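Local coordinates for protein glucoamylase (Thermoanaerobacterium thermosaccharolyticum, PDB 1LF6) that hydrolyses terminal alpha-1,4-linked glucose units from the non-reducing ends of starch-like chains, probably releasing beta-D-glucose, as a family 15 glycoside hydrolase, at residues K76-D81 with D208-L213; S95-F100 with L105-V110; R343-V348 with D366-V371; N362-Y367 with I402-R407; K545-P550 with E610-K615. All coordinates share one frame; numbering follows the deposited sequence.

In the fold
The chain joins a beta-sandwich domain to an (alpha/alpha) barrel of helical hairpins. Interactions 1 and 2 belong to the sandwich, where interaction 2, a hairpin, falls in sequence between the two halves of interaction 1; their centres lie about 24 Å apart. Interactions 3, 4 and 5 belong to the barrel. Interactions 3 and 4 have centres about 7 Å apart, share D366 and Y367 on helix 358-375, and touch where L345 CD1 meets S364 CB at 3.4 Å. Interaction 5 lies about 27 Å from interaction 4 and about 58 Å from interaction 1, between centres. None forms the catalytic site, although R343 of interaction 3 makes a long, weak ion pair with E438, the likely proton donor.

Interaction 1. Residues K76-D81 with D208-L213; sequences KFIVTD and DIMTDL
I78 is the hub of a small apolar contact between strand 70-80 and the start of helix 209-216: its CG2 lies between L213 and the end of M210, and its CD1 meets the M210 sulfur. The packing is tightest at L213, whose CD1 stands 3.5 Å from I78 CG2, a little inside the usual carbon-carbon spacing, and 4.0 Å from I78 CB. M210 comes across I78 at about a right angle. Its CG is anti to the backbone N (chi1 -175°), but bends at the next two torsions turn the thioether back to the strand. SD thus reaches 4.0 Å from I78 CD1, while the terminal CE lies 4.1 Å from I78 CG2.

The polar groups bond within their own neighbourhoods. D208 occupies the N-cap of the helix, and the D212 carboxylate bonds N216, T220 and K221. On the strand, T80 OG1 is bonded to F85 O, K76 NZ pairs with D88, and the backbone of I78 pairs with Y152 of strand 150-157.

Between these two segments the helix meets the strand through methyl and thioether groups, a contact that depends on shape and burial, while K76 and D212 are engaged to other partners.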
# COMPACT_ATOMS: atom_id res chain seq x y z
N LYS A 76 7.93 16.47 -11.35
CA LYS A 76 9.29 16.14 -11.76
C LYS A 76 10.04 17.29 -12.40
O LYS A 76 9.46 18.31 -12.78
CB LYS A 76 9.25 14.96 -12.73
CG LYS A 76 8.57 15.30 -14.05
CD LYS A 76 8.45 14.08 -14.95
CE LYS A 76 7.69 14.43 -16.23
NZ LYS A 76 7.55 13.25 -17.13
N PHE A 77 11.35 17.11 -12.53
CA PHE A 77 12.21 18.11 -13.14
C PHE A 77 12.61 17.70 -14.55
O PHE A 77 12.81 16.51 -14.82
CB PHE A 77 13.48 18.32 -12.31
CG PHE A 77 13.29 19.20 -11.11
CD1 PHE A 77 12.97 20.55 -11.28
CD2 PHE A 77 13.42 18.69 -9.83
CE1 PHE A 77 12.79 21.37 -10.17
CE2 PHE A 77 13.23 19.51 -8.72
CZ PHE A 77 12.92 20.85 -8.89
N ILE A 78 12.72 18.69 -15.43
CA ILE A 78 13.14 18.46 -16.80
C ILE A 78 14.30 19.42 -17.04
O ILE A 78 14.20 20.61 -16.75
CB ILE A 78 12.02 18.78 -17.82
CG1 ILE A 78 10.75 18.00 -17.46
CG2 ILE A 78 12.48 18.41 -19.22
CD1 ILE A 78 10.95 16.49 -17.44
N VAL A 79 15.40 18.90 -17.57
CA VAL A 79 16.57 19.73 -17.82
C VAL A 79 16.98 19.69 -19.29
O VAL A 79 16.82 18.68 -19.97
CB VAL A 79 17.78 19.29 -16.95
CG1 VAL A 79 17.98 17.80 -17.08
CG2 VAL A 79 19.04 20.02 -17.38
N THR A 80 17.51 20.81 -19.77
CA THR A 80 17.96 20.92 -21.14
C THR A 80 19.11 21.91 -21.23
O THR A 80 19.40 22.63 -20.28
CB THR A 80 16.82 21.41 -22.06
OG1 THR A 80 17.25 21.36 -23.43
CG2 THR A 80 16.43 22.84 -21.72
N ASP A 81 19.78 21.93 -22.38
CA ASP A 81 20.89 22.84 -22.61
C ASP A 81 20.39 24.01 -23.45
O ASP A 81 21.14 24.93 -23.79
CB ASP A 81 22.02 22.13 -23.35
CG ASP A 81 21.59 21.58 -24.70
OD1 ASP A 81 22.44 21.00 -25.41
OD2 ASP A 81 20.40 21.73 -25.05
N ASP A 208 1.95 21.34 -23.55
CA ASP A 208 2.44 21.30 -22.18
C ASP A 208 3.93 21.60 -22.17
O ASP A 208 4.59 21.56 -23.22
CB ASP A 208 2.18 19.93 -21.55
CG ASP A 208 2.70 18.79 -22.42
OD1 ASP A 208 3.43 17.93 -21.89
OD2 ASP A 208 2.37 18.76 -23.62
N ILE A 209 4.47 21.88 -20.99
CA ILE A 209 5.89 22.20 -20.85
C ILE A 209 6.80 21.15 -21.50
O ILE A 209 7.76 21.50 -22.18
CB ILE A 209 6.24 22.40 -19.34
CG1 ILE A 209 7.33 23.46 -19.18
CG2 ILE A 209 6.65 21.08 -18.71
CD1 ILE A 209 8.66 23.12 -19.81
N MET A 210 6.49 19.87 -21.31
CA MET A 210 7.30 18.79 -21.87
C MET A 210 7.33 18.83 -23.40
O MET A 210 8.39 18.67 -24.00
CB MET A 210 6.76 17.43 -21.41
CG MET A 210 7.60 16.23 -21.84
SD MET A 210 9.21 16.13 -21.01
CE MET A 210 10.29 16.74 -22.28
N THR A 211 6.17 19.05 -24.01
CA THR A 211 6.09 19.11 -25.47
C THR A 211 6.79 20.35 -26.00
O THR A 211 7.46 20.32 -27.03
CB THR A 211 4.62 19.13 -25.95
OG1 THR A 211 3.92 18.00 -25.42
CG2 THR A 211 4.57 19.08 -27.48
N ASP A 212 6.64 21.46 -25.28
CA ASP A 212 7.25 22.72 -25.67
C ASP A 212 8.76 22.59 -25.76
O ASP A 212 9.38 23.14 -26.67
CB ASP A 212 6.88 23.81 -24.66
CG ASP A 212 7.20 25.21 -25.16
OD1 ASP A 212 6.97 26.18 -24.40
OD2 ASP A 212 7.68 25.34 -26.30
N LEU A 213 9.35 21.84 -24.83
CA LEU A 213 10.79 21.62 -24.79
C LEU A 213 11.27 20.65 -25.86
O LEU A 213 12.38 20.78 -26.37
CB LEU A 213 11.22 21.10 -23.41
CG LEU A 213 10.98 21.99 -22.18
CD1 LEU A 213 11.50 21.28 -20.95
CD2 LEU A 213 11.68 23.33 -22.35

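Interaction 2. Residues S95-F100 with L105-V110; sequences SKVEKF and LGYKLV
K96 and V110 exchange two backbone hydrogen bonds, as do E98 and K108, where K108 N to E98 O (2.9 Å) runs nearly straight along the C=O axis. At the hairpin end F100 N adds a bond to G106 O, from above the carbonyl plane. A water donates to both K96 O and K108 O at 2.7 Å. E98 CG sits between the backbone N and the carbonyl carbon (chi1 72°), and the chain extends beyond it, running the carboxylate alongside K108; their OE1-NZ salt bridge is long at 3.8 Å.

On the other face V97 CG2 packs on L109 CD2 (3.7 Å) and Y107 CD1, and K99 lays its CG along Y107 CE1. The F100 ring lies over G106, whose CA sits 3.8 Å from the ring centroid in a CH-pi contact. Shortening F100 to an alanine is likely to bare the G106 backbone and leave K273 without its cation-pi partner.

The hairpin continues into strand 118-126, while Y107 and L109 pack on strand 51-55 and L105 on helix 296-306.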
# COMPACT_ATOMS: atom_id res chain seq x y z
N SER A 95 18.29 7.11 -10.04
CA SER A 95 17.88 7.64 -8.75
C SER A 95 18.33 6.76 -7.59
O SER A 95 18.26 5.54 -7.66
CB SER A 95 16.36 7.80 -8.70
OG SER A 95 15.95 8.48 -7.52
N LYS A 96 18.80 7.41 -6.53
CA LYS A 96 19.25 6.73 -5.32
C LYS A 96 18.41 7.31 -4.19
O LYS A 96 18.33 8.54 -4.05
CB LYS A 96 20.73 7.01 -5.05
CG LYS A 96 21.67 6.61 -6.17
CD LYS A 96 21.64 5.10 -6.39
CE LYS A 96 22.46 4.71 -7.60
NZ LYS A 96 22.43 3.23 -7.83
N VAL A 97 17.80 6.45 -3.39
CA VAL A 97 16.98 6.93 -2.29
C VAL A 97 17.51 6.51 -0.93
O VAL A 97 18.10 5.44 -0.79
CB VAL A 97 15.52 6.42 -2.42
CG1 VAL A 97 15.47 4.91 -2.21
CG2 VAL A 97 14.62 7.14 -1.40
N GLU A 98 17.31 7.36 0.06
CA GLU A 98 17.72 7.08 1.43
C GLU A 98 16.86 7.96 2.32
O GLU A 98 16.49 9.06 1.92
CB GLU A 98 19.21 7.40 1.64
CG GLU A 98 19.55 8.88 1.66
CD GLU A 98 20.95 9.17 2.19
OE1 GLU A 98 21.32 10.36 2.28
OE2 GLU A 98 21.68 8.21 2.51
N LYS A 99 16.53 7.49 3.52
CA LYS A 99 15.71 8.29 4.44
C LYS A 99 16.60 9.21 5.27
O LYS A 99 17.80 8.96 5.40
CB LYS A 99 14.90 7.38 5.37
CG LYS A 99 14.02 6.35 4.64
CD LYS A 99 12.85 5.87 5.49
CE LYS A 99 13.29 5.21 6.80
NZ LYS A 99 14.16 4.02 6.56
N PHE A 100 16.01 10.27 5.81
CA PHE A 100 16.75 11.22 6.64
C PHE A 100 17.41 10.43 7.78
O PHE A 100 18.59 10.61 8.07
CB PHE A 100 15.80 12.28 7.21
CG PHE A 100 15.21 13.20 6.17
CD1 PHE A 100 14.09 13.96 6.46
CD2 PHE A 100 15.79 13.32 4.90
CE1 PHE A 100 13.54 14.82 5.51
CE2 PHE A 100 15.25 14.17 3.95
CZ PHE A 100 14.12 14.92 4.25
N LEU A 105 10.09 9.06 8.11
CA LEU A 105 9.70 8.84 6.72
C LEU A 105 9.98 10.08 5.88
O LEU A 105 9.12 10.56 5.13
CB LEU A 105 8.22 8.45 6.63
CG LEU A 105 7.87 7.05 7.16
CD1 LEU A 105 6.39 6.76 6.92
CD2 LEU A 105 8.72 6.00 6.46
N GLY A 106 11.20 10.60 6.03
CA GLY A 106 11.63 11.76 5.27
C GLY A 106 12.63 11.19 4.28
O GLY A 106 13.40 10.30 4.62
N TYR A 107 12.64 11.71 3.06
CA TYR A 107 13.55 11.16 2.06
C TYR A 107 14.46 12.13 1.33
O TYR A 107 14.15 13.30 1.12
CB TYR A 107 12.75 10.40 1.00
CG TYR A 107 11.89 9.28 1.54
CD1 TYR A 107 12.32 7.96 1.50
CD2 TYR A 107 10.63 9.55 2.08
CE1 TYR A 107 11.51 6.92 1.97
CE2 TYR A 107 9.82 8.53 2.56
CZ TYR A 107 10.27 7.22 2.50
OH TYR A 107 9.46 6.21 2.98
N LYS A 108 15.60 11.58 0.92
CA LYS A 108 16.61 12.30 0.16
C LYS A 108 16.77 11.51 -1.14
O LYS A 108 16.95 10.29 -1.12
CB LYS A 108 17.94 12.33 0.90
CG LYS A 108 19.06 12.99 0.10
CD LYS A 108 20.39 12.94 0.86
CE LYS A 108 21.50 13.58 0.05
NZ LYS A 108 22.81 13.47 0.75
N LEU A 109 16.68 12.21 -2.26
CA LEU A 109 16.83 11.57 -3.56
C LEU A 109 17.99 12.20 -4.31
O LEU A 109 18.14 13.42 -4.34
CB LEU A 109 15.55 11.73 -4.38
CG LEU A 109 14.31 10.94 -3.96
CD1 LEU A 109 13.09 11.46 -4.70
CD2 LEU A 109 14.53 9.47 -4.24
N VAL A 110 18.82 11.36 -4.91
CA VAL A 110 19.95 11.84 -5.69
C VAL A 110 19.78 11.25 -7.08
O VAL A 110 19.93 10.05 -7.27
CB VAL A 110 21.30 11.38 -5.10
CG1 VAL A 110 22.44 11.88 -5.98
CG2 VAL A 110 21.46 11.92 -3.70
O HOH W 1 19.44 9.77 -1.89

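Interaction 3. Residues R343-V348 with D366-V371; sequences RDLYHV and DYLAKV
L345 and L368 reach toward each other, tip to tip, from helices 342-355 and 358-375. One methyl does the touching on the L345 side: CD2 lies 3.6 Å from L368 CG and 3.7 Å from L368 CD2, with L368 CD1 a little farther at 4.0 Å. It therefore sits against the fork of the L368 side chain, in contact with the branching carbon and both methyls. The first torsion of L345 (chi1 -172°) swings CG away from its own backbone N and out toward the other helix, which brings the methyl to that fork.

Y367 contributes CD2 of its ring, which the same L345 methyl meets obliquely at 4.1 Å, so L345 CD2 is shared between the two neighbouring residues of the second helix. The phenol end is directed to other partners: Y367 OH hydrogen-bonds T382 OG1.

The backbones stay well apart, with L345 CA and L368 CA 9.0 Å from each other, and the side chains fill the interval between successive helices of the (alpha/alpha) barrel. L368 also touches P401 of helix 395-407, and L345 touches Y317. R343, two residues before L345, is turned to D396 and Q394. The buried contact between these segments is apolar, so it probably rests on dispersion and the burial of hydrophobic surface, mainly at a single leucine methyl and the branched carbon that receives it.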
# COMPACT_ATOMS: atom_id res chain seq x y z
N ARG A 343 -9.34 -8.37 6.44
CA ARG A 343 -8.19 -9.28 6.48
C ARG A 343 -6.89 -8.51 6.62
O ARG A 343 -6.14 -8.72 7.58
CB ARG A 343 -8.18 -10.15 5.20
CG ARG A 343 -6.93 -11.03 5.03
CD ARG A 343 -7.01 -11.89 3.77
NE ARG A 343 -7.55 -11.14 2.63
CZ ARG A 343 -8.80 -11.25 2.19
NH1 ARG A 343 -9.65 -12.09 2.77
NH2 ARG A 343 -9.21 -10.51 1.17
N ASP A 344 -6.62 -7.61 5.69
CA ASP A 344 -5.39 -6.82 5.76
C ASP A 344 -5.29 -6.03 7.06
O ASP A 344 -4.24 -5.99 7.68
CB ASP A 344 -5.30 -5.87 4.55
CG ASP A 344 -5.21 -6.62 3.23
OD1 ASP A 344 -4.30 -6.33 2.42
OD2 ASP A 344 -6.05 -7.51 3.01
N LEU A 345 -6.39 -5.42 7.47
CA LEU A 345 -6.42 -4.63 8.70
C LEU A 345 -6.05 -5.50 9.90
O LEU A 345 -5.29 -5.10 10.78
CB LEU A 345 -7.82 -4.02 8.88
CG LEU A 345 -8.06 -2.99 10.00
CD1 LEU A 345 -7.08 -1.83 9.85
CD2 LEU A 345 -9.49 -2.49 9.92
N TYR A 346 -6.59 -6.71 9.92
CA TYR A 346 -6.33 -7.69 10.97
C TYR A 346 -4.83 -7.95 11.10
O TYR A 346 -4.27 -7.91 12.19
CB TYR A 346 -7.07 -8.99 10.65
CG TYR A 346 -6.65 -10.22 11.44
CD1 TYR A 346 -6.96 -10.35 12.79
CD2 TYR A 346 -5.96 -11.26 10.82
CE1 TYR A 346 -6.59 -11.49 13.51
CE2 TYR A 346 -5.58 -12.40 11.53
CZ TYR A 346 -5.90 -12.51 12.87
OH TYR A 346 -5.53 -13.64 13.57
N HIS A 347 -4.20 -8.21 9.97
CA HIS A 347 -2.77 -8.48 9.95
C HIS A 347 -1.96 -7.26 10.36
O HIS A 347 -0.99 -7.37 11.11
CB HIS A 347 -2.37 -8.98 8.56
CG HIS A 347 -2.94 -10.32 8.22
ND1 HIS A 347 -2.67 -11.45 8.96
CD2 HIS A 347 -3.79 -10.71 7.23
CE1 HIS A 347 -3.32 -12.48 8.45
NE2 HIS A 347 -4.01 -12.06 7.40
N VAL A 348 -2.37 -6.09 9.87
CA VAL A 348 -1.70 -4.85 10.21
C VAL A 348 -1.81 -4.65 11.73
O VAL A 348 -0.84 -4.33 12.40
CB VAL A 348 -2.33 -3.65 9.45
CG1 VAL A 348 -1.84 -2.31 10.03
CG2 VAL A 348 -1.96 -3.74 7.96
N ASP A 366 -11.92 -0.78 16.51
CA ASP A 366 -13.09 0.08 16.69
C ASP A 366 -13.66 0.53 15.34
O ASP A 366 -14.85 0.80 15.23
CB ASP A 366 -12.72 1.28 17.55
CG ASP A 366 -12.68 0.93 19.02
OD1 ASP A 366 -11.77 1.42 19.73
OD2 ASP A 366 -13.56 0.18 19.48
N TYR A 367 -12.80 0.60 14.33
CA TYR A 367 -13.25 0.98 12.99
C TYR A 367 -14.17 -0.14 12.51
O TYR A 367 -15.26 0.10 12.00
CB TYR A 367 -12.06 1.12 12.04
CG TYR A 367 -12.46 1.31 10.60
CD1 TYR A 367 -12.86 2.57 10.13
CD2 TYR A 367 -12.48 0.24 9.70
CE1 TYR A 367 -13.28 2.75 8.81
CE2 TYR A 367 -12.90 0.41 8.38
CZ TYR A 367 -13.30 1.67 7.94
OH TYR A 367 -13.72 1.84 6.65
N LEU A 368 -13.71 -1.38 12.67
CA LEU A 368 -14.47 -2.56 12.25
C LEU A 368 -15.78 -2.69 13.02
O LEU A 368 -16.80 -3.13 12.47
CB LEU A 368 -13.62 -3.83 12.47
CG LEU A 368 -12.37 -3.98 11.59
CD1 LEU A 368 -11.58 -5.18 12.07
CD2 LEU A 368 -12.78 -4.16 10.14
N ALA A 369 -15.76 -2.31 14.29
CA ALA A 369 -16.96 -2.36 15.12
C ALA A 369 -18.00 -1.42 14.52
O ALA A 369 -19.20 -1.72 14.53
CB ALA A 369 -16.63 -1.94 16.55
N LYS A 370 -17.53 -0.30 14.00
CA LYS A 370 -18.40 0.70 13.39
C LYS A 370 -19.00 0.11 12.10
O LYS A 370 -20.17 0.33 11.78
CB LYS A 370 -17.58 1.96 13.07
CG LYS A 370 -18.37 3.27 13.04
CD LYS A 370 -19.46 3.28 11.99
CE LYS A 370 -20.12 4.65 11.87
NZ LYS A 370 -19.17 5.68 11.38
N VAL A 371 -18.19 -0.65 11.37
CA VAL A 371 -18.66 -1.26 10.14
C VAL A 371 -19.77 -2.27 10.43
O VAL A 371 -20.80 -2.29 9.76
CB VAL A 371 -17.50 -1.97 9.38
CG1 VAL A 371 -18.05 -2.80 8.23
CG2 VAL A 371 -16.52 -0.94 8.83

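Interaction 4. Residues N362-Y367 with I402-R407; sequences NRSLDY and IILSYR
L404 is the first residue of 402-407 to meet the other helix. It and L365 slide past each other in opposite directions, L404 CD2 coming 3.9 Å from L365 CD1 and 4.0 Å from L365 CB. The same L404 methyl lies 4.0 Å from S364 OG, whose hydroxyl is already hydrogen-bonded to A361 O one turn back.

These are helices 358-375 and 395-407 of the (alpha/alpha) barrel. Their short segments run with N-to-C directions 139° apart and a closest axis approach of 10.4 Å, and L345 and A349 of helix 342-355 border the same contact.

S405 follows, its CA the closest to that of L365, at 7.1 Å. Both methyls of L365 fit against its hydroxyl: CD1 is 3.5 Å and CD2 3.6 Å from S405 OG. With chi1 of L365 at -178°, CG extends opposite the backbone N and carries this fork across the interface. S405 OG hydrogen-bonds P401 O, so its polarity is met within its own helix while its flank receives the leucine. Replacing L365 with alanine would probably open a gap beside S405 and L404 CD2. L417 and V418 of helix 414-428 also pack on S405.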
# COMPACT_ATOMS: atom_id res chain seq x y z
N ASN A 362 -6.24 -1.12 18.45
CA ASN A 362 -7.58 -0.89 18.99
C ASN A 362 -8.41 0.05 18.13
O ASN A 362 -9.61 -0.13 17.98
CB ASN A 362 -7.51 -0.33 20.41
CG ASN A 362 -7.52 -1.43 21.45
OD1 ASN A 362 -8.44 -2.24 21.49
ND2 ASN A 362 -6.51 -1.45 22.31
N ARG A 363 -7.76 1.06 17.56
CA ARG A 363 -8.47 2.00 16.71
C ARG A 363 -8.95 1.25 15.46
O ARG A 363 -10.05 1.49 14.98
CB ARG A 363 -7.54 3.14 16.31
CG ARG A 363 -8.23 4.49 16.27
CD ARG A 363 -7.21 5.59 16.03
NE ARG A 363 -6.09 5.47 16.96
CZ ARG A 363 -4.83 5.24 16.59
NH1 ARG A 363 -4.52 5.11 15.31
NH2 ARG A 363 -3.89 5.13 17.52
N SER A 364 -8.13 0.34 14.95
CA SER A 364 -8.52 -0.41 13.77
C SER A 364 -9.68 -1.34 14.13
O SER A 364 -10.59 -1.55 13.33
CB SER A 364 -7.34 -1.21 13.20
OG SER A 364 -7.09 -2.39 13.93
N LEU A 365 -9.66 -1.89 15.34
CA LEU A 365 -10.74 -2.77 15.78
C LEU A 365 -12.03 -1.97 15.92
O LEU A 365 -13.10 -2.41 15.49
CB LEU A 365 -10.41 -3.45 17.11
CG LEU A 365 -11.45 -4.44 17.64
CD1 LEU A 365 -11.69 -5.55 16.62
CD2 LEU A 365 -10.98 -5.04 18.97
N ASP A 366 -11.92 -0.78 16.51
CA ASP A 366 -13.09 0.08 16.69
C ASP A 366 -13.66 0.53 15.34
O ASP A 366 -14.85 0.80 15.23
CB ASP A 366 -12.72 1.28 17.55
CG ASP A 366 -12.68 0.93 19.02
OD1 ASP A 366 -11.77 1.42 19.73
OD2 ASP A 366 -13.56 0.18 19.48
N TYR A 367 -12.80 0.60 14.33
CA TYR A 367 -13.25 0.98 12.99
C TYR A 367 -14.17 -0.14 12.51
O TYR A 367 -15.26 0.10 12.00
CB TYR A 367 -12.06 1.12 12.04
CG TYR A 367 -12.46 1.31 10.60
CD1 TYR A 367 -12.86 2.57 10.13
CD2 TYR A 367 -12.48 0.24 9.70
CE1 TYR A 367 -13.28 2.75 8.81
CE2 TYR A 367 -12.90 0.41 8.38
CZ TYR A 367 -13.30 1.67 7.94
OH TYR A 367 -13.72 1.84 6.65
N ILE A 402 -13.15 -10.86 15.16
CA ILE A 402 -13.46 -11.53 16.42
C ILE A 402 -12.16 -11.96 17.08
O ILE A 402 -11.97 -11.79 18.28
CB ILE A 402 -14.32 -12.80 16.23
CG1 ILE A 402 -15.65 -12.47 15.57
CG2 ILE A 402 -14.55 -13.46 17.59
CD1 ILE A 402 -16.49 -13.70 15.24
N ILE A 403 -11.26 -12.53 16.28
CA ILE A 403 -9.98 -12.99 16.78
C ILE A 403 -9.18 -11.82 17.35
O ILE A 403 -8.53 -11.95 18.38
CB ILE A 403 -9.16 -13.68 15.65
CG1 ILE A 403 -9.96 -14.87 15.10
CG2 ILE A 403 -7.81 -14.17 16.19
CD1 ILE A 403 -9.33 -15.54 13.90
N LEU A 404 -9.26 -10.67 16.69
CA LEU A 404 -8.56 -9.47 17.14
C LEU A 404 -9.18 -8.97 18.46
O LEU A 404 -8.47 -8.54 19.35
CB LEU A 404 -8.64 -8.37 16.08
CG LEU A 404 -7.89 -7.06 16.35
CD1 LEU A 404 -6.42 -7.34 16.58
CD2 LEU A 404 -8.07 -6.11 15.16
N SER A 405 -10.50 -9.03 18.56
CA SER A 405 -11.19 -8.60 19.77
C SER A 405 -10.67 -9.42 20.95
O SER A 405 -10.49 -8.91 22.06
CB SER A 405 -12.70 -8.79 19.63
OG SER A 405 -13.24 -7.86 18.71
N TYR A 406 -10.43 -10.70 20.70
CA TYR A 406 -9.93 -11.60 21.72
C TYR A 406 -8.51 -11.24 22.16
O TYR A 406 -8.22 -11.16 23.35
CB TYR A 406 -9.97 -13.04 21.24
CG TYR A 406 -9.12 -13.97 22.06
CD1 TYR A 406 -7.85 -14.35 21.62
CD2 TYR A 406 -9.54 -14.40 23.32
CE1 TYR A 406 -7.03 -15.14 22.40
CE2 TYR A 406 -8.72 -15.19 24.11
CZ TYR A 406 -7.46 -15.55 23.65
OH TYR A 406 -6.64 -16.29 24.45
N ARG A 407 -7.62 -11.04 21.19
CA ARG A 407 -6.24 -10.72 21.52
C ARG A 407 -6.09 -9.36 22.20
O ARG A 407 -5.19 -9.17 23.02
CB ARG A 407 -5.37 -10.77 20.25
CG ARG A 407 -5.23 -12.18 19.69
CD ARG A 407 -4.01 -12.26 18.79
NE ARG A 407 -2.79 -12.01 19.55
CZ ARG A 407 -1.76 -11.32 19.09
NH1 ARG A 407 -1.80 -10.80 17.87
NH2 ARG A 407 -0.69 -11.14 19.84

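Interaction 5. Residues K545-P550 with E610-K615; sequences KSADDP and EIAAGK
A547 points its lone methyl at the end of helix 600-612, where the last helical residue and the one after it meet it. Its CB lies 3.6 Å from A612 O, 3.9 Å from A612 CB and 4.2 Å from A613 CB. With alanine on both sides, no side-chain torsion adjusts the fit, and backbone shape alone sets each methyl's direction. The A547 end is presented by a type I beta turn from S546 to D549, closed by D549 N to S546 O; D549, its CG anti to the backbone N (chi1 -176°), then directs OD2 to K551 N as the N-cap of helix 550-562.

The other side is shaped by a Schellman motif. K615 N bonds E610 O and G614 N bonds I611 O at 2.8 Å, with G614 at positive phi (71°), a conformation that favours glycine.

A547 O is also bonded to Y609 OH of helix 600-612. The small methyls allow loop and helix end to come close, and the Y609 bond adds a polar tie beside them.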
# COMPACT_ATOMS: atom_id res chain seq x y z
N LYS A 545 -4.41 -26.63 13.32
CA LYS A 545 -3.73 -27.89 13.02
C LYS A 545 -2.30 -27.80 13.55
O LYS A 545 -1.75 -26.71 13.66
CB LYS A 545 -3.71 -28.15 11.51
CG LYS A 545 -5.08 -28.40 10.89
CD LYS A 545 -5.66 -29.74 11.34
CE LYS A 545 -7.02 -30.01 10.68
NZ LYS A 545 -7.58 -31.35 11.05
N SER A 546 -1.70 -28.95 13.88
CA SER A 546 -0.33 -28.98 14.39
C SER A 546 0.66 -28.85 13.25
O SER A 546 0.45 -29.41 12.18
CB SER A 546 -0.07 -30.30 15.12
OG SER A 546 -1.04 -30.52 16.13
N ALA A 547 1.75 -28.13 13.48
CA ALA A 547 2.77 -27.94 12.46
C ALA A 547 3.35 -29.27 11.96
O ALA A 547 3.83 -29.35 10.83
CB ALA A 547 3.89 -27.04 12.98
N ASP A 548 3.32 -30.31 12.80
CA ASP A 548 3.86 -31.61 12.40
C ASP A 548 2.79 -32.62 11.96
O ASP A 548 3.06 -33.81 11.84
CB ASP A 548 4.71 -32.21 13.52
CG ASP A 548 3.91 -32.49 14.77
OD1 ASP A 548 2.67 -32.34 14.73
OD2 ASP A 548 4.52 -32.88 15.78
N ASP A 549 1.58 -32.14 11.73
CA ASP A 549 0.50 -33.01 11.28
C ASP A 549 0.92 -33.57 9.92
O ASP A 549 1.25 -32.81 9.01
CB ASP A 549 -0.80 -32.19 11.15
CG ASP A 549 -1.99 -33.04 10.77
OD1 ASP A 549 -3.10 -32.75 11.27
OD2 ASP A 549 -1.84 -33.99 9.98
N PRO A 550 0.93 -34.90 9.77
CA PRO A 550 1.34 -35.48 8.48
C PRO A 550 0.58 -34.94 7.25
O PRO A 550 1.10 -34.97 6.14
CB PRO A 550 1.15 -36.98 8.69
CG PRO A 550 0.10 -37.06 9.78
CD PRO A 550 0.51 -35.95 10.71
N GLU A 610 7.52 -22.25 9.71
CA GLU A 610 8.75 -22.90 10.13
C GLU A 610 8.98 -22.72 11.63
O GLU A 610 9.44 -23.64 12.30
CB GLU A 610 9.94 -22.37 9.32
CG GLU A 610 9.89 -22.76 7.84
CD GLU A 610 9.92 -24.27 7.62
OE1 GLU A 610 10.73 -24.95 8.27
OE2 GLU A 610 9.14 -24.78 6.78
N ILE A 611 8.67 -21.54 12.15
CA ILE A 611 8.82 -21.29 13.58
C ILE A 611 7.90 -22.24 14.34
O ILE A 611 8.31 -22.87 15.32
CB ILE A 611 8.46 -19.83 13.95
CG1 ILE A 611 9.48 -18.87 13.32
CG2 ILE A 611 8.44 -19.66 15.47
CD1 ILE A 611 9.22 -17.40 13.61
N ALA A 612 6.66 -22.36 13.88
CA ALA A 612 5.70 -23.27 14.50
C ALA A 612 6.26 -24.69 14.49
O ALA A 612 5.99 -25.47 15.41
CB ALA A 612 4.38 -23.23 13.73
N ALA A 613 7.03 -25.01 13.46
CA ALA A 613 7.63 -26.34 13.33
C ALA A 613 8.92 -26.47 14.14
O ALA A 613 9.63 -27.47 14.03
CB ALA A 613 7.90 -26.65 11.86
N GLY A 614 9.23 -25.46 14.94
CA GLY A 614 10.43 -25.48 15.76
C GLY A 614 11.74 -25.33 15.01
O GLY A 614 12.79 -25.80 15.47
N LYS A 615 11.71 -24.69 13.85
CA LYS A 615 12.93 -24.51 13.07
C LYS A 615 13.32 -23.05 12.94
O LYS A 615 12.51 -22.15 13.19
CB LYS A 615 12.76 -25.13 11.69
CG LYS A 615 12.30 -26.57 11.74
CD LYS A 615 12.50 -27.27 10.42
CE LYS A 615 11.97 -28.69 10.52
NZ LYS A 615 12.54 -29.39 11.70